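Local coordinates for FAD-binding oxidoreductase (Gulosibacter chungangensis, PDB 7PBG), which oxidises 4-ethylphenol and related 4-alkylphenols, using a covalently attached FAD to dehydrogenate the alkyl side chain, at residues F283-V288 against F387-N392; L368-E373 against N380-A385; A385-D388 against G394-F397. All blocks are in the same frame, centred on the assembly; numbering follows the deposited sequence.

How the contacts relate
Following the chain from the N terminus, helix 281-288 comes first and supplies the 283-288 half of contact 1; its partner, 387-392, arrives only after 98 intervening residues, closing the longest of the three loops. Contact 2 is nested within it: after helix 363-375 the chain turns back, and 380-385, six residues on, packs against 368-373. Contact 3 starts on A385, the last residue of contact 2, overlaps contact 1 at F387 and D388, and spans five residues to strand 393-402. The 3-10 segment 382-388 is thus shared ground, tied to two helices and to a strand of the large antiparallel sheet. C287 O also packs on A385 CB, joining all three.

Contact 1 (F283-V288 against F387-N392); sequences FDAACV and FDWFPN
W389 holds its CG anti to the backbone N (chi1 -179°), and with chi2 near -122° this reaches the indole out from its own turn and slides it under A286 of helix 281-288. The methyl of A286 sits over one face of the six-membered ring: CB is 4.0 Å from the centroid and 28° off the ring normal, a CH-pi contact. It is not centred but displaced toward the rim, where A286 CB comes within 3.5 Å of W389 CE3. The backbone takes part as well, with A286 CA 3.4 Å from W389 CE3, and A285 meets the far end of the ring obliquely through its carbonyl carbon, 3.9 Å from W389 CZ3.

Two small residues in a row suit this place because their short side chains let the indole come down onto the helix backbone itself; the CA atoms of A286 and W389 are 5.7 Å apart. Within the helix, C287 N donates to D284 O at 3.0 Å and V288 N to A285 O. Beyond the contact, M309 of helix 303-313 packs on both A285 and W389, and L445 of strand 438-447 also touches the indole, whose NE1 donates to D426 OD2.

The side chain of A286 stands about 9 Å from the FAD (nearest atoms), a layer back from F387, which does touch the cofactor. No hydrogen bond links the two segments. Their hold on each other comes from dispersion and from the weak attraction of slightly positive C-H groups for the pi cloud, while the one polar atom of the buried indole is satisfied by an aspartate, which should fix how the ring is rotated.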
loop_
_atom_site.group_PDB
_atom_site.type_symbol
_atom_site.label_atom_id
_atom_site.label_comp_id
_atom_site.label_asym_id
_atom_site.label_seq_id
_atom_site.Cartn_x
_atom_site.Cartn_y
_atom_site.Cartn_z
ATOM N N PHE A 283 1.093 31.965 -0.890
ATOM C CA PHE A 283 0.353 30.955 -0.101
ATOM C C PHE A 283 0.484 31.352 1.362
ATOM O O PHE A 283 -0.514 31.469 2.086
ATOM C CB PHE A 283 0.871 29.569 -0.471
ATOM C CG PHE A 283 -0.039 28.426 -0.115
ATOM C CD1 PHE A 283 0.087 27.238 -0.798
ATOM C CD2 PHE A 283 -1.012 28.542 0.861
ATOM C CE1 PHE A 283 -0.731 26.169 -0.492
ATOM C CE2 PHE A 283 -1.851 27.475 1.157
ATOM C CZ PHE A 283 -1.665 26.271 0.523
ATOM N N ASP A 284 1.716 31.625 1.810
ATOM C CA ASP A 284 1.892 31.995 3.232
ATOM C C ASP A 284 1.134 33.285 3.515
ATOM O O ASP A 284 0.476 33.381 4.567
ATOM C CB ASP A 284 3.366 32.124 3.630
ATOM C CG ASP A 284 3.960 30.913 4.353
ATOM O OD1 ASP A 284 3.253 29.862 4.530
ATOM O OD2 ASP A 284 5.136 31.050 4.769
ATOM N N ALA A 285 1.289 34.300 2.679
ATOM C CA ALA A 285 0.607 35.594 2.881
ATOM C C ALA A 285 -0.900 35.362 3.045
ATOM O O ALA A 285 -1.512 35.876 3.968
ATOM C CB ALA A 285 0.931 36.502 1.715
ATOM N N ALA A 286 -1.480 34.526 2.211
ATOM C CA ALA A 286 -2.951 34.343 2.213
ATOM C C ALA A 286 -3.441 33.659 3.510
ATOM O O ALA A 286 -4.634 33.772 3.818
ATOM C CB ALA A 286 -3.336 33.596 0.977
ATOM N N CYS A 287 -2.534 33.063 4.303
ATOM C CA CYS A 287 -2.871 32.465 5.602
ATOM C C CYS A 287 -2.896 33.478 6.733
ATOM O O CYS A 287 -3.445 33.132 7.805
ATOM C CB CYS A 287 -1.950 31.295 5.915
ATOM S SG CYS A 287 -2.194 29.930 4.751
ATOM N N VAL A 288 -2.308 34.653 6.557
ATOM C CA VAL A 288 -2.114 35.640 7.653
ATOM C C VAL A 288 -2.489 37.041 7.213
ATOM O O VAL A 288 -2.312 37.958 8.009
ATOM C CB VAL A 288 -0.670 35.680 8.156
ATOM C CG1 VAL A 288 -0.326 34.400 8.889
ATOM C CG2 VAL A 288 0.293 36.011 7.031
ATOM N N PHE A 387 -9.625 31.622 2.434
ATOM C CA PHE A 387 -11.024 31.879 1.980
ATOM C C PHE A 387 -11.371 33.370 2.118
ATOM O O PHE A 387 -12.376 33.837 1.550
ATOM C CB PHE A 387 -12.060 31.024 2.733
ATOM C CG PHE A 387 -11.797 29.547 2.721
ATOM C CD1 PHE A 387 -11.213 28.964 1.616
ATOM C CD2 PHE A 387 -12.104 28.746 3.808
ATOM C CE1 PHE A 387 -10.904 27.620 1.611
ATOM C CE2 PHE A 387 -11.868 27.384 3.766
ATOM C CZ PHE A 387 -11.248 26.826 2.669
ATOM N N ASP A 388 -10.597 34.103 2.908
ATOM C CA ASP A 388 -10.865 35.529 3.189
ATOM C C ASP A 388 -9.872 36.385 2.414
ATOM O O ASP A 388 -9.912 37.606 2.569
ATOM C CB ASP A 388 -10.832 35.849 4.695
ATOM C CG ASP A 388 -11.914 35.138 5.486
ATOM O OD1 ASP A 388 -13.022 34.978 4.958
ATOM O OD2 ASP A 388 -11.607 34.685 6.591
ATOM N N TRP A 389 -9.017 35.791 1.571
ATOM C CA TRP A 389 -7.996 36.572 0.816
ATOM C C TRP A 389 -8.662 37.709 0.051
ATOM O O TRP A 389 -8.117 38.814 0.001
ATOM C CB TRP A 389 -7.307 35.608 -0.139
ATOM C CG TRP A 389 -6.220 36.147 -1.004
ATOM C CD1 TRP A 389 -6.212 36.096 -2.363
ATOM C CD2 TRP A 389 -4.948 36.696 -0.624
ATOM N NE1 TRP A 389 -5.065 36.615 -2.858
ATOM C CE2 TRP A 389 -4.235 36.932 -1.821
ATOM C CE3 TRP A 389 -4.311 36.963 0.592
ATOM C CZ2 TRP A 389 -2.953 37.461 -1.816
ATOM C CZ3 TRP A 389 -3.042 37.491 0.606
ATOM C CH2 TRP A 389 -2.380 37.739 -0.602
ATOM N N PHE A 390 -9.813 37.399 -0.541
ATOM C CA PHE A 390 -10.809 38.383 -1.013
ATOM C C PHE A 390 -12.181 37.748 -0.807
ATOM O O PHE A 390 -12.291 36.538 -0.578
ATOM C CB PHE A 390 -10.508 38.791 -2.455
ATOM C CG PHE A 390 -10.405 37.641 -3.421
ATOM C CD1 PHE A 390 -11.548 36.981 -3.825
ATOM C CD2 PHE A 390 -9.180 37.237 -3.923
ATOM C CE1 PHE A 390 -11.467 35.946 -4.742
ATOM C CE2 PHE A 390 -9.083 36.163 -4.786
ATOM C CZ PHE A 390 -10.233 35.532 -5.214
ATOM N N PRO A 391 -13.264 38.523 -0.959
ATOM C CA PRO A 391 -14.594 37.995 -0.669
ATOM C C PRO A 391 -14.929 36.796 -1.566
ATOM O O PRO A 391 -14.749 36.884 -2.737
ATOM C CB PRO A 391 -15.536 39.204 -0.862
ATOM C CG PRO A 391 -14.644 40.387 -0.665
ATOM C CD PRO A 391 -13.287 39.981 -1.208
ATOM N N ASN A 392 -15.420 35.726 -0.951
ATOM C CA ASN A 392 -15.910 34.501 -1.639
ATOM C C ASN A 392 -14.730 33.758 -2.292
ATOM O O ASN A 392 -14.970 32.948 -3.192
ATOM C CB ASN A 392 -16.977 34.829 -2.708
ATOM C CG ASN A 392 -17.997 35.847 -2.253
ATOM O OD1 ASN A 392 -18.533 35.742 -1.164
ATOM N ND2 ASN A 392 -18.202 36.867 -3.065
#

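Contact 2 (L368-E373 against N380-A385); sequences LNARHE and NRHSAA
The imidazole of H382 has the methyl of A370 over one face, CB lying 3.7 Å from the ring centroid and 30° off its normal; the nearest ring atom to A370 CB is ND1, at 3.4 Å. At the guanidinium edge of R371 stands S383 OG, 4.2 Å from NH2. These two groups share E152 without bonding each other: R371 forms a salt bridge to one carboxylate oxygen and S383 a hydrogen bond to the other. The amide of N380 points both hydrogens of ND2 at helix 363-375. N380 ND2 lies 3.2 Å from A370 O, which is nearly in the amide plane and receives the bond on a carbonyl lone pair. N380 ND2 is also 2.9 Å from E373 OE1, which uses its anti lone pair and sits 26° out of the amide plane.

Asparagine fits here because its amide serves both ways. With chi1 at 62°, CG lies between the backbone N and the carbonyl carbon, and N380 OD1 accepts from H382 N at 3.0 Å, the donor lying above the carbonyl plane. Alanine lets the ring settle close to the helix, while H382 NE2 donates to E366 of the same helix.

N380 thus closes an Asx turn with its carbonyl while its NH2 grips the helix. The turn leads into the 3-10 segment that begins at H382 and ties the chain after helix 363-375 back against that helix, placing S383 beside E152, a residue of the FAD site.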
loop_
_atom_site.group_PDB
_atom_site.type_symbol
_atom_site.label_atom_id
_atom_site.label_comp_id
_atom_site.label_asym_id
_atom_site.label_seq_id
_atom_site.Cartn_x
_atom_site.Cartn_y
_atom_site.Cartn_z
ATOM N N LEU A 368 4.896 29.615 10.998
ATOM C CA LEU A 368 5.674 28.437 11.398
ATOM C C LEU A 368 4.872 27.657 12.428
ATOM O O LEU A 368 4.921 26.422 12.465
ATOM C CB LEU A 368 7.045 28.894 11.932
ATOM C CG LEU A 368 7.897 27.804 12.557
ATOM C CD1 LEU A 368 8.180 26.662 11.591
ATOM C CD2 LEU A 368 9.193 28.405 13.032
ATOM N N ASN A 369 4.244 28.358 13.380
ATOM C CA ASN A 369 3.491 27.679 14.433
ATOM C C ASN A 369 2.368 26.813 13.835
ATOM O O ASN A 369 2.190 25.720 14.310
ATOM C CB ASN A 369 2.947 28.673 15.451
ATOM C CG ASN A 369 2.232 27.959 16.587
ATOM O OD1 ASN A 369 2.863 27.245 17.371
ATOM N ND2 ASN A 369 0.911 28.021 16.590
ATOM N N ALA A 370 1.673 27.294 12.808
ATOM C CA ALA A 370 0.584 26.563 12.161
ATOM C C ALA A 370 1.138 25.257 11.565
ATOM O O ALA A 370 0.494 24.175 11.706
ATOM C CB ALA A 370 -0.049 27.451 11.127
ATOM N N ARG A 371 2.312 25.311 10.940
ATOM C CA ARG A 371 2.903 24.096 10.349
ATOM C C ARG A 371 3.423 23.177 11.437
ATOM O O ARG A 371 3.301 21.937 11.296
ATOM C CB ARG A 371 4.004 24.448 9.350
ATOM C CG ARG A 371 3.550 25.365 8.223
ATOM C CD ARG A 371 2.250 24.990 7.575
ATOM N NE ARG A 371 2.182 23.642 7.021
ATOM C CZ ARG A 371 1.198 23.205 6.238
ATOM N NH1 ARG A 371 1.253 21.999 5.698
ATOM N NH2 ARG A 371 0.195 24.020 5.950
ATOM N N HIS A 372 4.073 23.743 12.452
ATOM C CA HIS A 372 4.566 22.956 13.586
ATOM C C HIS A 372 3.400 22.156 14.167
ATOM O O HIS A 372 3.588 20.997 14.527
ATOM C CB HIS A 372 5.201 23.886 14.593
ATOM C CG HIS A 372 5.651 23.173 15.820
ATOM N ND1 HIS A 372 6.646 22.255 15.782
ATOM C CD2 HIS A 372 5.243 23.271 17.106
ATOM C CE1 HIS A 372 6.866 21.818 17.005
ATOM N NE2 HIS A 372 6.009 22.425 17.846
ATOM N N GLU A 373 2.236 22.776 14.302
ATOM C CA GLU A 373 1.044 22.088 14.814
ATOM C C GLU A 373 0.709 20.901 13.899
ATOM O O GLU A 373 0.641 19.731 14.402
ATOM C CB GLU A 373 -0.099 23.070 14.967
ATOM C CG GLU A 373 -0.036 23.839 16.259
ATOM C CD GLU A 373 -1.182 24.804 16.452
ATOM O OE1 GLU A 373 -1.968 25.009 15.484
ATOM O OE2 GLU A 373 -1.235 25.431 17.541
ATOM N N ASN A 380 -5.521 22.051 12.986
ATOM C CA ASN A 380 -5.977 23.456 13.099
ATOM C C ASN A 380 -6.767 23.807 11.840
ATOM O O ASN A 380 -6.959 22.941 10.991
ATOM C CB ASN A 380 -4.820 24.424 13.401
ATOM C CG ASN A 380 -3.762 24.457 12.322
ATOM O OD1 ASN A 380 -4.067 24.683 11.152
ATOM N ND2 ASN A 380 -2.511 24.213 12.708
ATOM N N ARG A 381 -7.229 25.031 11.732
ATOM C CA ARG A 381 -7.829 25.501 10.452
ATOM C C ARG A 381 -7.175 26.816 10.046
ATOM O O ARG A 381 -7.799 27.652 9.395
ATOM C CB ARG A 381 -9.332 25.624 10.604
ATOM C CG ARG A 381 -9.766 26.527 11.732
ATOM C CD ARG A 381 -11.277 26.464 11.813
ATOM N NE ARG A 381 -11.750 25.138 12.178
ATOM C CZ ARG A 381 -13.036 24.783 12.284
ATOM N NH1 ARG A 381 -14.003 25.634 11.979
ATOM N NH2 ARG A 381 -13.358 23.555 12.641
ATOM N N HIS A 382 -5.913 26.970 10.396
ATOM C CA HIS A 382 -5.145 28.180 10.047
ATOM C C HIS A 382 -5.282 28.490 8.553
ATOM O O HIS A 382 -5.551 29.659 8.268
ATOM C CB HIS A 382 -3.695 28.017 10.504
ATOM C CG HIS A 382 -2.943 29.297 10.461
ATOM N ND1 HIS A 382 -2.039 29.595 9.444
ATOM C CD2 HIS A 382 -2.995 30.362 11.286
ATOM C CE1 HIS A 382 -1.535 30.804 9.672
ATOM N NE2 HIS A 382 -2.138 31.307 10.781
ATOM N N SER A 383 -5.145 27.506 7.647
ATOM C CA SER A 383 -5.198 27.693 6.171
ATOM C C SER A 383 -6.607 28.077 5.688
ATOM O O SER A 383 -6.689 28.482 4.529
ATOM C CB SER A 383 -4.702 26.481 5.395
ATOM O OG SER A 383 -3.468 26.063 5.941
ATOM N N ALA A 384 -7.639 28.013 6.530
ATOM C CA ALA A 384 -9.008 28.491 6.217
ATOM C C ALA A 384 -8.994 30.015 5.979
ATOM O O ALA A 384 -9.838 30.535 5.241
ATOM C CB ALA A 384 -9.985 28.100 7.304
ATOM N N ALA A 385 -7.999 30.731 6.465
ATOM C CA ALA A 385 -7.836 32.169 6.175
ATOM C C ALA A 385 -7.725 32.462 4.672
ATOM O O ALA A 385 -8.065 33.584 4.244
ATOM C CB ALA A 385 -6.603 32.619 6.923
#

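Contact 3 (A385-D388 against G394-F397); sequences AVFD and GHFF. With FAD (flavin-adenine dinucleotide), chain C.
F387 and H395 meet at the benzenoid end of the flavin, where the histidine is joined to the cofactor: H395 NE2 is bonded to FAD C8M at 1.4 Å. The phenyl ring turns its edge to this junction. F387 CE1 is 3.8 Å from FAD C8M and 4.0 Å from H395 NE2, both partners lying near the plane of the phenylalanine. The two rings are oblique to each other, planes at 52° with centroids 5.9 Å apart. Phenylalanine is apt because it can wall in a methylene linkage without competing for the histidine nitrogens. F45 makes edge-to-face contacts with both rings.

A histidine bonded through NE2 to the 8-methyl carbon of the isoalloxazine is the covalent link known from vanillyl-alcohol oxidase, whose flavoprotein family shares the PCMH-type FAD-binding domain identified in this protein. Such attachment is generally thought to raise the flavin redox potential, which would favour oxidation of an alkylphenol.

H395 reaches the flavin from strand 393-402 with CG between its backbone N and carbonyl carbon (chi1 58°), a setting that carries the imidazole to the C8M atom of the flavin. G394, the third residue to lose surface here, does so through its backbone, which also makes a hydrogen bond with the backbone of Y446 on the neighbouring strand 438-447. Over one face of the imidazole stands F397, its CZ 3.7 Å above the ring plane and over the centre. The same atom, F397 CZ, lies 3.5 Å from FAD C9, and Y92 stacks on the F397 ring. At the remaining methyl of the flavin, V386 brings CG2 to within 4.0 Å of FAD C7M.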
loop_
_atom_site.group_PDB
_atom_site.type_symbol
_atom_site.label_atom_id
_atom_site.label_comp_id
_atom_site.label_asym_id
_atom_site.label_seq_id
_atom_site.Cartn_x
_atom_site.Cartn_y
_atom_site.Cartn_z
ATOM N N ALA A 385 -7.999 30.731 6.465
ATOM C CA ALA A 385 -7.836 32.169 6.175
ATOM C C ALA A 385 -7.725 32.462 4.672
ATOM O O ALA A 385 -8.065 33.584 4.244
ATOM C CB ALA A 385 -6.603 32.619 6.923
ATOM N N VAL A 386 -7.283 31.499 3.849
ATOM C CA VAL A 386 -7.143 31.773 2.404
ATOM C C VAL A 386 -8.528 32.093 1.817
ATOM O O VAL A 386 -8.573 32.800 0.810
ATOM C CB VAL A 386 -6.443 30.644 1.616
ATOM C CG1 VAL A 386 -5.103 30.339 2.222
ATOM C CG2 VAL A 386 -7.287 29.398 1.468
ATOM N N PHE A 387 -9.625 31.622 2.434
ATOM C CA PHE A 387 -11.024 31.879 1.980
ATOM C C PHE A 387 -11.371 33.370 2.118
ATOM O O PHE A 387 -12.376 33.837 1.550
ATOM C CB PHE A 387 -12.060 31.024 2.733
ATOM C CG PHE A 387 -11.797 29.547 2.721
ATOM C CD1 PHE A 387 -11.213 28.964 1.616
ATOM C CD2 PHE A 387 -12.104 28.746 3.808
ATOM C CE1 PHE A 387 -10.904 27.620 1.611
ATOM C CE2 PHE A 387 -11.868 27.384 3.766
ATOM C CZ PHE A 387 -11.248 26.826 2.669
ATOM N N ASP A 388 -10.597 34.103 2.908
ATOM C CA ASP A 388 -10.865 35.529 3.189
ATOM C C ASP A 388 -9.872 36.385 2.414
ATOM O O ASP A 388 -9.912 37.606 2.569
ATOM C CB ASP A 388 -10.832 35.849 4.695
ATOM C CG ASP A 388 -11.914 35.138 5.486
ATOM O OD1 ASP A 388 -13.022 34.978 4.958
ATOM O OD2 ASP A 388 -11.607 34.685 6.591
ATOM N N GLY A 394 -12.300 30.948 -3.138
ATOM C CA GLY A 394 -12.259 29.495 -3.015
ATOM C C GLY A 394 -11.254 28.963 -4.008
ATOM O O GLY A 394 -10.669 29.780 -4.756
ATOM N N HIS A 395 -11.054 27.657 -3.979
ATOM C CA HIS A 395 -10.023 27.001 -4.808
ATOM C C HIS A 395 -10.585 25.857 -5.618
ATOM O O HIS A 395 -11.746 25.468 -5.447
ATOM C CB HIS A 395 -8.829 26.655 -3.895
ATOM C CG HIS A 395 -9.181 25.786 -2.755
ATOM N ND1 HIS A 395 -9.856 24.592 -2.877
ATOM C CD2 HIS A 395 -8.886 25.914 -1.452
ATOM C CE1 HIS A 395 -10.062 24.092 -1.682
ATOM N NE2 HIS A 395 -9.397 24.828 -0.804
ATOM N N PHE A 396 -9.708 25.356 -6.490
ATOM C CA PHE A 396 -10.012 24.387 -7.561
ATOM C C PHE A 396 -8.683 23.807 -7.992
ATOM O O PHE A 396 -7.999 24.429 -8.766
ATOM C CB PHE A 396 -10.781 25.138 -8.641
ATOM C CG PHE A 396 -11.310 24.334 -9.800
ATOM C CD1 PHE A 396 -12.444 23.569 -9.662
ATOM C CD2 PHE A 396 -10.662 24.341 -11.034
ATOM C CE1 PHE A 396 -12.952 22.840 -10.724
ATOM C CE2 PHE A 396 -11.173 23.625 -12.095
ATOM C CZ PHE A 396 -12.313 22.878 -11.950
ATOM N N PHE A 397 -8.323 22.638 -7.449
ATOM C CA PHE A 397 -6.915 22.188 -7.434
ATOM C C PHE A 397 -6.485 21.686 -8.817
ATOM O O PHE A 397 -7.217 20.937 -9.445
ATOM C CB PHE A 397 -6.688 21.089 -6.391
ATOM C CG PHE A 397 -6.673 21.612 -4.992
ATOM C CD1 PHE A 397 -5.585 22.337 -4.513
ATOM C CD2 PHE A 397 -7.726 21.349 -4.142
ATOM C CE1 PHE A 397 -5.600 22.860 -3.229
ATOM C CE2 PHE A 397 -7.734 21.845 -2.843
ATOM C CZ PHE A 397 -6.646 22.580 -2.385
HETATM P PA FAD C . -15.362 13.626 2.089
HETATM O O1A FAD C . -15.872 14.802 1.321
HETATM O O2A FAD C . -16.245 13.022 3.153
HETATM O O5B FAD C . -15.011 12.494 1.060
HETATM C C5B FAD C . -14.305 12.765 -0.142
HETATM C C4B FAD C . -14.717 11.729 -1.159
HETATM O O4B FAD C . -14.306 10.398 -0.731
HETATM C C3B FAD C . -16.228 11.588 -1.403
HETATM O O3B FAD C . -16.701 12.574 -2.318
HETATM C C2B FAD C . -16.353 10.128 -1.865
HETATM O O2B FAD C . -16.020 10.042 -3.237
HETATM C C1B FAD C . -15.323 9.440 -0.975
HETATM N N9A FAD C . -15.831 8.985 0.293
HETATM C C8A FAD C . -15.701 9.628 1.483
HETATM N N7A FAD C . -16.242 8.964 2.462
HETATM C C5A FAD C . -16.811 7.857 1.878
HETATM C C6A FAD C . -17.483 6.755 2.413
HETATM N N6A FAD C . -17.791 6.645 3.712
HETATM N N1A FAD C . -17.903 5.809 1.542
HETATM C C2A FAD C . -17.585 5.941 0.229
HETATM N N3A FAD C . -16.925 6.919 -0.378
HETATM C C4A FAD C . -16.563 7.860 0.519
HETATM N N1 FAD C . -6.503 17.676 1.144
HETATM C C2 FAD C . -5.518 16.908 1.576
HETATM O O2 FAD C . -5.562 15.659 1.435
HETATM N N3 FAD C . -4.475 17.418 2.258
HETATM C C4 FAD C . -4.318 18.758 2.469
HETATM O O4 FAD C . -3.372 19.167 3.169
HETATM C C4X FAD C . -5.300 19.607 1.993
HETATM N N5 FAD C . -5.140 20.890 2.181
HETATM C C5X FAD C . -6.138 21.707 1.708
HETATM C C6 FAD C . -6.002 23.087 1.919
HETATM C C7 FAD C . -6.980 23.982 1.531
HETATM C C7M FAD C . -6.793 25.461 1.798
HETATM C C8 FAD C . -8.146 23.477 0.916
HETATM C C8M FAD C . -9.235 24.408 0.476
HETATM C C9 FAD C . -8.276 22.126 0.672
HETATM C C9A FAD C . -7.292 21.201 1.071
HETATM N N10 FAD C . -7.419 19.827 0.894
HETATM C C10 FAD C . -6.426 18.979 1.364
HETATM C "C1'" FAD C . -8.641 19.217 0.309
HETATM C "C2'" FAD C . -9.712 18.872 1.356
HETATM O "O2'" FAD C . -9.865 19.957 2.334
HETATM C "C3'" FAD C . -9.434 17.604 2.190
HETATM O "O3'" FAD C . -8.953 16.574 1.362
HETATM C "C4'" FAD C . -10.624 17.067 2.996
HETATM O "O4'" FAD C . -10.153 16.286 4.105
HETATM C "C5'" FAD C . -11.538 16.241 2.131
HETATM O "O5'" FAD C . -12.901 16.320 2.569
HETATM P P FAD C . -13.508 15.264 3.601
HETATM O O1P FAD C . -14.729 15.872 4.225
HETATM O O2P FAD C . -12.383 14.853 4.497
HETATM O O3P FAD C . -13.925 14.018 2.689
#